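Side-chain contacts in DNA polymerase III, beta subunit (Eubacterium rectale, PDB 3T0P), which probably tethers DNA polymerases and other proteins to DNA as a ring-shaped, head-to-tail homodimer, making synthesis processive: residues 18-23 and 203-208; 53-58 and 117-122; 197-202 and 233-238; 216-221 and 225-230. All coordinates share one frame; numbering follows the deposited sequence.

Contact 1. Residues 18-23 and 203-208; sequences VSKAVP and ISKIIP
Lys20 lays its aliphatic chain against Lys205 and Ile206, joining the N-terminal and central domains of the sliding ring near the ends of two helices. Lys20 belongs to a 3-10 turn directly after helix 8-18, whereas its partners sit near the end of helix 197-206; helices of this kind line the inside of the DNA-encircling ring in the family. The Lys20 chain is kinked at chi2 (66°) and straight from there on, which swings its middle along the flank of Ile206. Lys20 and Ile206 run past each other in opposite directions, and the branch methyl does the touching: Ile206 CG2 is 3.7 Å from Lys20 CD. Ile206 can offer that methyl because CG1 takes the crowded position between its backbone N and carbonyl carbon (chi1 57°), leaving CG2 beside the backbone N. Against Lys205 the lysine chains cross obliquely, Lys20 CE coming within 3.9 Å of Lys205 CB, at the root of the other side chain. The meeting is therefore purely aliphatic, with the ammonium groups turned to other partners: Lys20 NZ bonds to Asn16 O, in the preceding helix 8-18, and Lys205 NZ has a long, weak ion pair with Glu202. Ile54 of strand 52-58 packs against both Lys20 and Ile206 from the sheet. Further along the Lys20 chain, its CE is 4.0 Å from Ile206 CG2.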
loop_
_atom_site.group_PDB
_atom_site.type_symbol
_atom_site.label_atom_id
_atom_site.label_comp_id
_atom_site.label_asym_id
_atom_site.label_seq_id
_atom_site.Cartn_x
_atom_site.Cartn_y
_atom_site.Cartn_z
ATOM N N VAL B 18 -20.372 6.549 4.212
ATOM C CA VAL B 18 -20.515 7.835 4.911
ATOM C C VAL B 18 -19.199 8.334 5.507
ATOM O O VAL B 18 -19.038 9.545 5.639
ATOM C CB VAL B 18 -21.667 7.863 5.958
ATOM C CG1 VAL B 18 -23.007 7.590 5.285
ATOM C CG2 VAL B 18 -21.427 6.892 7.113
ATOM N N SER B 19 -18.258 7.429 5.810
ATOM C CA SER B 19 -16.925 7.753 6.338
ATOM C C SER B 19 -16.126 8.695 5.429
ATOM O O SER B 19 -15.225 9.378 5.915
ATOM C CB SER B 19 -16.114 6.480 6.557
ATOM O OG SER B 19 -16.624 5.829 7.711
ATOM N N LYS B 20 -16.440 8.737 4.121
ATOM C CA LYS B 20 -15.747 9.622 3.163
ATOM C C LYS B 20 -16.050 11.104 3.406
ATOM O O LYS B 20 -15.385 11.941 2.820
ATOM C CB LYS B 20 -16.088 9.240 1.720
ATOM C CG LYS B 20 -15.124 8.198 1.158
ATOM C CD LYS B 20 -15.241 6.853 1.872
ATOM C CE LYS B 20 -14.379 5.777 1.290
ATOM N NZ LYS B 20 -14.513 4.520 2.079
ATOM N N ALA B 21 -17.037 11.427 4.281
ATOM C CA ALA B 21 -17.408 12.803 4.624
ATOM C C ALA B 21 -16.970 13.140 6.039
ATOM O O ALA B 21 -17.248 14.239 6.526
ATOM C CB ALA B 21 -18.904 12.993 4.489
ATOM N N VAL B 22 -16.308 12.179 6.712
ATOM C CA VAL B 22 -15.815 12.373 8.079
ATOM C C VAL B 22 -14.432 13.051 7.975
ATOM O O VAL B 22 -13.556 12.498 7.317
ATOM C CB VAL B 22 -15.791 11.061 8.930
ATOM C CG1 VAL B 22 -15.112 11.285 10.274
ATOM C CG2 VAL B 22 -17.197 10.499 9.129
ATOM N N PRO B 23 -14.217 14.247 8.590
ATOM C CA PRO B 23 -12.900 14.906 8.461
ATOM C C PRO B 23 -11.744 14.059 8.996
ATOM O O PRO B 23 -11.823 13.417 10.050
ATOM C CB PRO B 23 -13.057 16.212 9.236
ATOM C CG PRO B 23 -14.534 16.420 9.358
ATOM C CD PRO B 23 -15.155 15.065 9.382
ATOM N N ILE B 203 -16.205 11.341 -3.762
ATOM C CA ILE B 203 -17.223 10.604 -4.508
ATOM C C ILE B 203 -16.561 9.515 -5.411
ATOM O O ILE B 203 -17.155 8.446 -5.591
ATOM C CB ILE B 203 -18.214 11.548 -5.238
ATOM C CG1 ILE B 203 -19.529 10.831 -5.492
ATOM C CG2 ILE B 203 -17.663 12.169 -6.483
ATOM C CD1 ILE B 203 -20.706 11.721 -5.450
ATOM N N SER B 204 -15.317 9.765 -5.907
ATOM C CA SER B 204 -14.532 8.790 -6.655
ATOM C C SER B 204 -14.337 7.491 -5.844
ATOM O O SER B 204 -14.382 6.405 -6.410
ATOM C CB SER B 204 -13.161 9.356 -7.009
ATOM O OG SER B 204 -13.249 10.092 -8.211
ATOM N N LYS B 205 -14.147 7.622 -4.531
ATOM C CA LYS B 205 -13.909 6.498 -3.616
ATOM C C LYS B 205 -15.185 5.683 -3.302
ATOM O O LYS B 205 -15.058 4.568 -2.820
ATOM C CB LYS B 205 -13.329 7.026 -2.292
ATOM C CG LYS B 205 -11.948 7.657 -2.403
ATOM C CD LYS B 205 -11.547 8.190 -1.041
ATOM C CE LYS B 205 -10.288 8.995 -1.065
ATOM N NZ LYS B 205 -10.052 9.637 0.258
ATOM N N ILE B 206 -16.407 6.232 -3.503
ATOM C CA ILE B 206 -17.602 5.467 -3.133
ATOM C C ILE B 206 -18.447 5.038 -4.333
ATOM O O ILE B 206 -19.384 4.254 -4.159
ATOM C CB ILE B 206 -18.466 6.194 -2.089
ATOM C CG1 ILE B 206 -18.935 7.606 -2.541
ATOM C CG2 ILE B 206 -17.742 6.221 -0.751
ATOM C CD1 ILE B 206 -20.011 8.226 -1.629
ATOM N N ILE B 207 -18.123 5.534 -5.538
ATOM C CA ILE B 207 -18.848 5.216 -6.762
ATOM C C ILE B 207 -18.169 3.996 -7.392
ATOM O O ILE B 207 -16.976 4.041 -7.729
ATOM C CB ILE B 207 -18.964 6.468 -7.702
ATOM C CG1 ILE B 207 -20.357 7.064 -7.620
ATOM C CG2 ILE B 207 -18.611 6.201 -9.151
ATOM C CD1 ILE B 207 -20.427 8.508 -8.080
ATOM N N PRO B 208 -18.914 2.872 -7.511
ATOM C CA PRO B 208 -18.312 1.644 -8.071
ATOM C C PRO B 208 -17.779 1.841 -9.488
ATOM O O PRO B 208 -16.678 1.366 -9.792
ATOM C CB PRO B 208 -19.457 0.631 -8.029
ATOM C CG PRO B 208 -20.360 1.131 -6.943
ATOM C CD PRO B 208 -20.307 2.638 -7.087
#

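Contact 2. Residues 53-58 and 117-122. With EDO (1,2-ethanediol), chain X.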
loop_
_atom_site.group_PDB
_atom_site.type_symbol
_atom_site.label_atom_id
_atom_site.label_comp_id
_atom_site.label_asym_id
_atom_site.label_seq_id
_atom_site.Cartn_x
_atom_site.Cartn_y
_atom_site.Cartn_z
ATOM N N GLY B 53 -21.768 16.438 2.674
ATOM C CA GLY B 53 -22.673 15.582 3.422
ATOM C C GLY B 53 -22.923 14.284 2.680
ATOM O O GLY B 53 -23.110 14.285 1.462
ATOM N N ILE B 54 -22.861 13.155 3.388
ATOM C CA ILE B 54 -23.155 11.855 2.799
ATOM C C ILE B 54 -24.175 11.193 3.714
ATOM O O ILE B 54 -24.020 11.155 4.937
ATOM C CB ILE B 54 -21.941 10.932 2.467
ATOM C CG1 ILE B 54 -20.872 11.663 1.634
ATOM C CG2 ILE B 54 -22.414 9.669 1.717
ATOM C CD1 ILE B 54 -19.577 10.894 1.455
ATOM N N GLU B 55 -25.192 10.630 3.083
ATOM C CA GLU B 55 -26.343 9.968 3.674
ATOM C C GLU B 55 -26.558 8.646 2.988
ATOM O O GLU B 55 -26.471 8.562 1.763
ATOM C CB GLU B 55 -27.536 10.874 3.409
ATOM C CG GLU B 55 -28.687 10.817 4.377
ATOM C CD GLU B 55 -29.693 11.855 3.929
ATOM O OE1 GLU B 55 -30.368 11.618 2.900
ATOM O OE2 GLU B 55 -29.709 12.955 4.525
ATOM N N THR B 56 -26.868 7.614 3.753
ATOM C CA THR B 56 -27.100 6.298 3.180
ATOM C C THR B 56 -28.165 5.586 4.024
ATOM O O THR B 56 -28.297 5.847 5.232
ATOM C CB THR B 56 -25.758 5.537 3.009
ATOM O OG1 THR B 56 -25.884 4.544 1.995
ATOM C CG2 THR B 56 -25.238 4.930 4.295
ATOM N N ILE B 57 -28.992 4.765 3.355
ATOM C CA ILE B 57 -30.070 4.024 4.005
ATOM C C ILE B 57 -29.596 2.601 4.229
ATOM O O ILE B 57 -29.079 1.965 3.301
ATOM C CB ILE B 57 -31.409 4.086 3.223
ATOM C CG1 ILE B 57 -31.941 5.546 3.079
ATOM C CG2 ILE B 57 -32.486 3.162 3.831
ATOM C CD1 ILE B 57 -32.448 6.246 4.384
ATOM N N ILE B 58 -29.723 2.133 5.473
ATOM C CA ILE B 58 -29.339 0.775 5.887
ATOM C C ILE B 58 -30.593 -0.051 6.045
ATOM O O ILE B 58 -31.543 0.395 6.695
ATOM C CB ILE B 58 -28.494 0.773 7.196
ATOM C CG1 ILE B 58 -27.282 1.720 7.114
ATOM C CG2 ILE B 58 -28.074 -0.626 7.623
ATOM C CD1 ILE B 58 -26.352 1.548 5.889
ATOM N N SER B 117 -24.982 18.658 12.792
ATOM C CA SER B 117 -25.535 19.547 11.772
ATOM C C SER B 117 -25.971 18.683 10.584
ATOM O O SER B 117 -25.134 18.111 9.880
ATOM C CB SER B 117 -24.517 20.603 11.362
ATOM O OG SER B 117 -25.145 21.579 10.553
ATOM N N TYR B 118 -27.286 18.516 10.426
ATOM C CA TYR B 118 -27.888 17.688 9.386
ATOM C C TYR B 118 -27.666 18.243 8.011
ATOM O O TYR B 118 -27.514 19.461 7.847
ATOM C CB TYR B 118 -29.393 17.577 9.612
ATOM C CG TYR B 118 -29.796 16.530 10.615
ATOM C CD1 TYR B 118 -29.582 16.725 11.981
ATOM C CD2 TYR B 118 -30.465 15.380 10.215
ATOM C CE1 TYR B 118 -29.976 15.775 12.915
ATOM C CE2 TYR B 118 -30.888 14.436 11.144
ATOM C CZ TYR B 118 -30.651 14.646 12.496
ATOM O OH TYR B 118 -31.048 13.721 13.429
ATOM N N ILE B 119 -27.677 17.349 7.006
ATOM C CA ILE B 119 -27.545 17.754 5.615
ATOM C C ILE B 119 -28.764 18.624 5.305
ATOM O O ILE B 119 -29.882 18.208 5.638
ATOM C CB ILE B 119 -27.434 16.519 4.703
ATOM C CG1 ILE B 119 -26.092 15.756 4.951
ATOM C CG2 ILE B 119 -27.636 16.911 3.237
ATOM C CD1 ILE B 119 -26.065 14.340 4.437
ATOM N N PRO B 120 -28.587 19.855 4.768
ATOM C CA PRO B 120 -29.762 20.701 4.504
ATOM C C PRO B 120 -30.675 20.121 3.430
ATOM O O PRO B 120 -30.237 19.307 2.605
ATOM C CB PRO B 120 -29.143 22.014 4.019
ATOM C CG PRO B 120 -27.824 21.613 3.445
ATOM C CD PRO B 120 -27.340 20.525 4.340
ATOM N N TYR B 121 -31.943 20.542 3.445
ATOM C CA TYR B 121 -32.884 20.192 2.401
ATOM C C TYR B 121 -32.456 20.950 1.137
ATOM O O TYR B 121 -32.100 22.136 1.212
ATOM C CB TYR B 121 -34.325 20.566 2.808
ATOM C CG TYR B 121 -35.287 20.603 1.640
ATOM C CD1 TYR B 121 -35.855 19.433 1.139
ATOM C CD2 TYR B 121 -35.584 21.800 0.996
ATOM C CE1 TYR B 121 -36.710 19.457 0.039
ATOM C CE2 TYR B 121 -36.444 21.838 -0.103
ATOM C CZ TYR B 121 -37.016 20.664 -0.569
ATOM O OH TYR B 121 -37.865 20.695 -1.651
ATOM N N VAL B 122 -32.448 20.257 -0.006
ATOM C CA VAL B 122 -32.071 20.855 -1.289
ATOM C C VAL B 122 -33.207 20.556 -2.249
ATOM O O VAL B 122 -33.545 19.381 -2.450
ATOM C CB VAL B 122 -30.688 20.380 -1.842
ATOM C CG1 VAL B 122 -30.335 21.102 -3.140
ATOM C CG2 VAL B 122 -29.577 20.568 -0.818
HETATM C C1 EDO X . -31.857 7.883 -0.035
HETATM O O1 EDO X . -30.684 7.628 -0.829
HETATM C C2 EDO X . -31.562 8.902 1.065
HETATM O O2 EDO X . -30.275 8.649 1.642
#
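Gly53 meets the side chain of Ile119 with bare backbone, and there is no room for anything more: a beta carbon on Gly53 would land 2.5 Å from Ile119 CG1. In its absence Ile119 reaches right down onto the strand. CG1 lies 3.7 Å from Gly53 CA, and CD1 rests over the peptide that follows, 3.6 Å from Ile54 N. With chi1 at -67° and chi2 at 162°, the Ile119 chain runs out extended to put its terminal methyl there. Two residues on, Glu55 starts its side chain toward segment 117-122 and flanks the same methyl. Its CB and its carboxylate both touch CD1, OE2 at 3.9 Å, the two side chains lying askew to one another. Strand 52-58 belongs to the N-terminal domain, yet it pairs with strand 231-236 of the central domain, so one antiparallel sheet runs through both; segment 117-122, on the way from one domain to the other, passes over this seam, and Ile119 also packs on Val234. Beside the Glu55 carboxylate a 1,2-ethanediol, probably from the crystallisation liquor, gives OE1 a weak hydrogen bond from O2 at 3.2 Å, while Thr232 holds the diol too. Were Glu55 an alanine, the methyl of Ile119 would probably lose the cover given by OE2, and the diol would be left without its carboxylate partner. The same diol oxygen, O2, lies 3.8 Å from Ile57 CG1.

Contact 3. Residues 197-202 and 233-238; sequences GKTLQE and VVSRLI. With ACT (acetate ion), chain T.
Thr199 and Ser235 join helix to strand through their hydroxyls, Thr199 OG1 donating to Ser235 OG at 2.7 Å. Behind the bond the carbons close up as well, with Thr199 CG2 3.6 Å from Ser235 CB, so the methyl flanks the serine while the hydroxyl grips it. Thr199 manages both because its OG1 stands beside the backbone N (chi1 -68°) and its methyl takes the other branch towards the strand. Ser235 OG in turn donates to Arg236 O at 2.9 Å, arriving 17° off the carbonyl plane. The two bonds form a short chain, Thr199 to Ser235 to Arg236 O, which gives both buried hydroxyls a partner and fixes how each is turned. Around this core, Leu52 packs on Thr199, and Pro196 and Ile224 pack on Ser235. One residue back on the helix, Lys198 folds at chi3 and chi4 to bring NZ 2.7 Å from OXT of an acetate, probably from the crystallisation liquor, and its salt bridge with Asp49 reaches into the N-terminal domain. The arrangement is that of a helix packed against an antiparallel sheet, the layered build of every domain in the sliding-ring family.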
loop_
_atom_site.group_PDB
_atom_site.type_symbol
_atom_site.label_atom_id
_atom_site.label_comp_id
_atom_site.label_asym_id
_atom_site.label_seq_id
_atom_site.Cartn_x
_atom_site.Cartn_y
_atom_site.Cartn_z
ATOM N N GLY B 197 -13.036 20.327 -5.049
ATOM C CA GLY B 197 -12.172 19.210 -5.409
ATOM C C GLY B 197 -12.342 18.034 -4.482
ATOM O O GLY B 197 -12.474 16.896 -4.946
ATOM N N LYS B 198 -12.402 18.313 -3.160
ATOM C CA LYS B 198 -12.600 17.277 -2.144
ATOM C C LYS B 198 -13.903 16.472 -2.390
ATOM O O LYS B 198 -13.906 15.275 -2.182
ATOM C CB LYS B 198 -12.608 17.890 -0.744
ATOM C CG LYS B 198 -12.535 16.847 0.385
ATOM C CD LYS B 198 -12.444 17.501 1.789
ATOM C CE LYS B 198 -13.666 18.315 2.222
ATOM N NZ LYS B 198 -14.914 17.501 2.314
ATOM N N THR B 199 -14.992 17.123 -2.838
ATOM C CA THR B 199 -16.266 16.444 -3.114
ATOM C C THR B 199 -16.099 15.380 -4.185
ATOM O O THR B 199 -16.562 14.264 -4.016
ATOM C CB THR B 199 -17.314 17.461 -3.531
ATOM O OG1 THR B 199 -17.606 18.256 -2.387
ATOM C CG2 THR B 199 -18.579 16.803 -4.099
ATOM N N LEU B 200 -15.442 15.750 -5.275
ATOM C CA LEU B 200 -15.147 14.892 -6.415
ATOM C C LEU B 200 -14.175 13.802 -6.046
ATOM O O LEU B 200 -14.398 12.670 -6.461
ATOM C CB LEU B 200 -14.640 15.723 -7.596
ATOM C CG LEU B 200 -15.646 16.786 -8.069
ATOM C CD1 LEU B 200 -15.045 17.620 -9.149
ATOM C CD2 LEU B 200 -16.963 16.161 -8.540
ATOM N N GLN B 201 -13.159 14.096 -5.218
ATOM C CA GLN B 201 -12.209 13.066 -4.764
ATOM C C GLN B 201 -12.910 12.029 -3.882
ATOM O O GLN B 201 -12.719 10.833 -4.087
ATOM C CB GLN B 201 -11.048 13.690 -3.983
ATOM C CG GLN B 201 -10.020 14.389 -4.841
ATOM C CD GLN B 201 -9.092 15.278 -4.034
ATOM O OE1 GLN B 201 -9.402 15.724 -2.913
ATOM N NE2 GLN B 201 -7.945 15.610 -4.614
ATOM N N GLU B 202 -13.761 12.478 -2.943
ATOM C CA GLU B 202 -14.473 11.566 -2.035
ATOM C C GLU B 202 -15.535 10.742 -2.770
ATOM O O GLU B 202 -15.713 9.562 -2.461
ATOM C CB GLU B 202 -15.103 12.340 -0.864
ATOM C CG GLU B 202 -14.077 13.020 0.043
ATOM C CD GLU B 202 -12.895 12.167 0.478
ATOM O OE1 GLU B 202 -13.120 11.018 0.917
ATOM O OE2 GLU B 202 -11.741 12.635 0.348
ATOM N N VAL B 233 -25.222 12.187 -1.841
ATOM C CA VAL B 233 -24.078 13.031 -1.583
ATOM C C VAL B 233 -24.542 14.431 -1.832
ATOM O O VAL B 233 -25.137 14.694 -2.888
ATOM C CB VAL B 233 -22.854 12.643 -2.433
ATOM C CG1 VAL B 233 -21.744 13.662 -2.265
ATOM C CG2 VAL B 233 -22.353 11.246 -2.074
ATOM N N VAL B 234 -24.352 15.319 -0.834
ATOM C CA VAL B 234 -24.704 16.733 -0.937
ATOM C C VAL B 234 -23.458 17.597 -0.704
ATOM O O VAL B 234 -22.739 17.400 0.267
ATOM C CB VAL B 234 -25.851 17.109 0.017
ATOM C CG1 VAL B 234 -26.242 18.583 -0.162
ATOM C CG2 VAL B 234 -27.055 16.199 -0.206
ATOM N N SER B 235 -23.201 18.543 -1.597
ATOM C CA SER B 235 -22.032 19.397 -1.467
ATOM C C SER B 235 -22.360 20.828 -1.742
ATOM O O SER B 235 -23.153 21.128 -2.639
ATOM C CB SER B 235 -20.928 18.932 -2.412
ATOM O OG SER B 235 -19.799 19.792 -2.436
ATOM N N ARG B 236 -21.722 21.741 -0.981
ATOM C CA ARG B 236 -21.788 23.179 -1.234
ATOM C C ARG B 236 -21.044 23.452 -2.531
ATOM O O ARG B 236 -20.216 22.645 -2.923
ATOM C CB ARG B 236 -21.145 23.960 -0.098
ATOM C CG ARG B 236 -21.932 24.001 1.218
ATOM C CD ARG B 236 -21.482 25.156 2.125
ATOM N NE ARG B 236 -20.028 25.376 2.098
ATOM C CZ ARG B 236 -19.219 25.279 3.152
ATOM N NH1 ARG B 236 -19.711 25.004 4.356
ATOM N NH2 ARG B 236 -17.913 25.479 3.014
ATOM N N LEU B 237 -21.357 24.540 -3.225
ATOM C CA LEU B 237 -20.670 24.911 -4.451
ATOM C C LEU B 237 -19.751 26.101 -4.167
ATOM O O LEU B 237 -19.980 26.823 -3.206
ATOM C CB LEU B 237 -21.702 25.271 -5.541
ATOM C CG LEU B 237 -22.562 24.128 -6.060
ATOM C CD1 LEU B 237 -23.695 24.674 -6.889
ATOM C CD2 LEU B 237 -21.728 23.110 -6.858
ATOM N N ILE B 238 -18.718 26.312 -4.989
ATOM C CA ILE B 238 -17.816 27.456 -4.800
ATOM C C ILE B 238 -18.416 28.690 -5.498
ATOM O O ILE B 238 -18.767 28.624 -6.681
ATOM C CB ILE B 238 -16.385 27.148 -5.291
ATOM C CG1 ILE B 238 -15.872 25.842 -4.655
ATOM C CG2 ILE B 238 -15.463 28.341 -5.003
ATOM C CD1 ILE B 238 -14.571 25.316 -5.182
HETATM C C ACT T . -13.677 14.857 4.067
HETATM O O ACT T . -13.082 13.808 4.267
HETATM O OXT ACT T . -14.345 14.977 3.046
HETATM C CH3 ACT T . -13.515 15.978 5.072
#

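Contact 4. Residues 216-221 and 225-230; sequences VIYITN and VFEFEN. With EDO (1,2-ethanediol), chain X.
Ile217 and Phe226 form the tight half of this beta hairpin, a non-hydrogen-bonded antiparallel pair whose CA atoms are 4.6 Å apart. Their side chains lie side by side and point the same way, into the buried face; Ile217 CG1 comes 3.6 Å from Phe226 CD2, approaching the ring obliquely, and CD1 follows along the same ring side. In both residues chi1 near -60° sets the gamma carbon (Ile217 CG1, Phe226 CG) beside the backbone N, and the two chains leave the sheet alongside each other. Backbone bonds frame the pair: Val216 N to Glu227 O, Glu227 N to Val216 O, Tyr218 N to Val225 O and Val225 N to Tyr218 O, all at 2.8 Å. Between them Ile217 CA adds a CA-H...O contact to Val225 O at 3.1 Å. Replacing Ile217 by an alanine would probably open a gap beside the Phe226 ring and leave that ring freer to shift.

The opposite face, carrying Val216, Tyr218, Val225 and Glu227, is looser, and apart from the buried Val225 its residues are partly exposed. Tyr218 CB only brushes Val225 CB at 4.1 Å, and Glu227 reaches diagonally to the tyrosine, OE1 lying in the ring plane at its edge, 3.8 Å from CE2, with carboxylate and ring planes 83° apart. The other carboxylate oxygen, OE2, is held by a salt bridge to Arg124, which also packs on Tyr218 and Val225.

Within the sheet, strand 127-131 borders strand 214-220 on its outer side and strand 231-236 continues beyond strand 223-228, while Ile203 of helix 197-206 packs on Phe226 from the buried face.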
loop_
_atom_site.group_PDB
_atom_site.type_symbol
_atom_site.label_atom_id
_atom_site.label_comp_id
_atom_site.label_asym_id
_atom_site.label_seq_id
_atom_site.Cartn_x
_atom_site.Cartn_y
_atom_site.Cartn_z
ATOM N N VAL B 216 -27.854 10.170 -10.495
ATOM C CA VAL B 216 -28.775 11.288 -10.765
ATOM C C VAL B 216 -28.177 12.518 -10.066
ATOM O O VAL B 216 -27.804 12.459 -8.892
ATOM C CB VAL B 216 -30.241 10.988 -10.360
ATOM C CG1 VAL B 216 -31.159 12.166 -10.712
ATOM C CG2 VAL B 216 -30.739 9.712 -11.035
ATOM N N ILE B 217 -28.003 13.596 -10.806
ATOM C CA ILE B 217 -27.372 14.803 -10.270
ATOM C C ILE B 217 -28.374 15.975 -10.265
ATOM O O ILE B 217 -29.074 16.181 -11.250
ATOM C CB ILE B 217 -26.080 15.135 -11.092
ATOM C CG1 ILE B 217 -25.045 13.979 -10.985
ATOM C CG2 ILE B 217 -25.426 16.469 -10.643
ATOM C CD1 ILE B 217 -23.888 14.038 -12.015
ATOM N N TYR B 218 -28.414 16.747 -9.169
ATOM C CA TYR B 218 -29.237 17.962 -9.067
ATOM C C TYR B 218 -28.346 19.118 -8.729
ATOM O O TYR B 218 -27.530 19.000 -7.817
ATOM C CB TYR B 218 -30.336 17.834 -7.992
ATOM C CG TYR B 218 -31.338 16.741 -8.248
ATOM C CD1 TYR B 218 -32.451 16.964 -9.052
ATOM C CD2 TYR B 218 -31.167 15.473 -7.704
ATOM C CE1 TYR B 218 -33.377 15.953 -9.296
ATOM C CE2 TYR B 218 -32.087 14.457 -7.938
ATOM C CZ TYR B 218 -33.197 14.706 -8.725
ATOM O OH TYR B 218 -34.114 13.712 -8.945
ATOM N N ILE B 219 -28.483 20.227 -9.461
ATOM C CA ILE B 219 -27.713 21.442 -9.243
ATOM C C ILE B 219 -28.718 22.531 -8.876
ATOM O O ILE B 219 -29.469 22.991 -9.729
ATOM C CB ILE B 219 -26.820 21.771 -10.473
ATOM C CG1 ILE B 219 -25.774 20.648 -10.704
ATOM C CG2 ILE B 219 -26.119 23.078 -10.243
ATOM C CD1 ILE B 219 -25.102 20.613 -12.072
ATOM N N THR B 220 -28.815 22.829 -7.574
ATOM C CA THR B 220 -29.771 23.789 -7.044
ATOM C C THR B 220 -29.049 24.857 -6.256
ATOM O O THR B 220 -28.829 24.729 -5.039
ATOM C CB THR B 220 -30.896 23.104 -6.245
ATOM O OG1 THR B 220 -31.549 22.162 -7.102
ATOM C CG2 THR B 220 -31.969 24.103 -5.722
ATOM N N ASN B 221 -28.661 25.907 -7.033
ATOM C CA ASN B 221 -28.086 27.225 -6.733
ATOM C C ASN B 221 -26.745 27.199 -5.995
ATOM O O ASN B 221 -25.736 27.637 -6.533
ATOM C CB ASN B 221 -29.092 28.076 -5.917
ATOM C CG ASN B 221 -30.525 28.052 -6.424
ATOM O OD1 ASN B 221 -30.814 28.389 -7.583
ATOM N ND2 ASN B 221 -31.454 27.651 -5.557
ATOM N N VAL B 225 -26.189 17.794 -5.703
ATOM C CA VAL B 225 -26.647 16.534 -5.114
ATOM C C VAL B 225 -26.387 15.408 -6.121
ATOM O O VAL B 225 -26.699 15.544 -7.298
ATOM C CB VAL B 225 -28.148 16.614 -4.694
ATOM C CG1 VAL B 225 -28.654 15.286 -4.119
ATOM C CG2 VAL B 225 -28.398 17.771 -3.720
ATOM N N PHE B 226 -25.772 14.323 -5.651
ATOM C CA PHE B 226 -25.506 13.102 -6.396
ATOM C C PHE B 226 -26.274 11.980 -5.746
ATOM O O PHE B 226 -26.121 11.782 -4.549
ATOM C CB PHE B 226 -24.002 12.749 -6.382
ATOM C CG PHE B 226 -23.078 13.788 -6.942
ATOM C CD1 PHE B 226 -22.584 14.811 -6.135
ATOM C CD2 PHE B 226 -22.641 13.714 -8.258
ATOM C CE1 PHE B 226 -21.712 15.766 -6.654
ATOM C CE2 PHE B 226 -21.766 14.663 -8.767
ATOM C CZ PHE B 226 -21.317 15.688 -7.964
ATOM N N GLU B 227 -27.105 11.258 -6.505
ATOM C CA GLU B 227 -27.817 10.084 -5.989
ATOM C C GLU B 227 -27.419 8.862 -6.777
ATOM O O GLU B 227 -27.394 8.905 -7.994
ATOM C CB GLU B 227 -29.338 10.217 -6.040
ATOM C CG GLU B 227 -29.918 11.543 -5.621
ATOM C CD GLU B 227 -31.422 11.405 -5.542
ATOM O OE1 GLU B 227 -32.027 10.961 -6.544
ATOM O OE2 GLU B 227 -31.971 11.591 -4.435
ATOM N N PHE B 228 -27.120 7.788 -6.090
ATOM C CA PHE B 228 -26.736 6.517 -6.676
ATOM C C PHE B 228 -26.964 5.450 -5.632
ATOM O O PHE B 228 -26.641 5.666 -4.464
ATOM C CB PHE B 228 -25.271 6.536 -7.192
ATOM C CG PHE B 228 -24.227 6.804 -6.141
ATOM C CD1 PHE B 228 -24.005 8.097 -5.667
ATOM C CD2 PHE B 228 -23.484 5.759 -5.592
ATOM C CE1 PHE B 228 -23.054 8.341 -4.668
ATOM C CE2 PHE B 228 -22.518 6.008 -4.602
ATOM C CZ PHE B 228 -22.301 7.299 -4.155
ATOM N N GLU B 229 -27.567 4.321 -6.054
ATOM C CA GLU B 229 -27.905 3.150 -5.233
ATOM C C GLU B 229 -28.725 3.627 -4.022
ATOM O O GLU B 229 -29.785 4.200 -4.251
ATOM C CB GLU B 229 -26.641 2.342 -4.860
ATOM C CG GLU B 229 -25.784 2.016 -6.074
ATOM C CD GLU B 229 -24.419 1.387 -5.834
ATOM O OE1 GLU B 229 -23.844 1.549 -4.729
ATOM O OE2 GLU B 229 -23.896 0.775 -6.796
ATOM N N ASN B 230 -28.233 3.505 -2.781
ATOM C CA ASN B 230 -29.005 3.959 -1.614
ATOM C C ASN B 230 -28.325 5.125 -0.903
ATOM O O ASN B 230 -28.567 5.354 0.290
ATOM C CB ASN B 230 -29.225 2.789 -0.642
ATOM C CG ASN B 230 -30.331 1.878 -1.097
ATOM O OD1 ASN B 230 -31.528 2.213 -1.007
ATOM N ND2 ASN B 230 -29.941 0.742 -1.668
HETATM C C1 EDO X . -31.857 7.883 -0.035
HETATM O O1 EDO X . -30.684 7.628 -0.829
HETATM C C2 EDO X . -31.562 8.902 1.065
HETATM O O2 EDO X . -30.275 8.649 1.642
#

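Going from the N terminus, contact 1 opens just after helix 8-18 and closes only at residues 203-208, so its loop spans most of the first two domains. Contact 2 opens and closes inside that loop, tying strand 52-58 to the segment that leads into the central domain. Contact 3 opens at residues 197-202, before contact 1 has closed, and the two cross, sharing helix 197-206. Contact 4, a local hairpin, opens after contact 1 has closed and nests within contact 3. Contacts 2, 3 and 4 meet in one antiparallel sheet, where strands 52-58, 231-236 and 223-228 are successive neighbours, while contact 1 joins the two domains on the helical side.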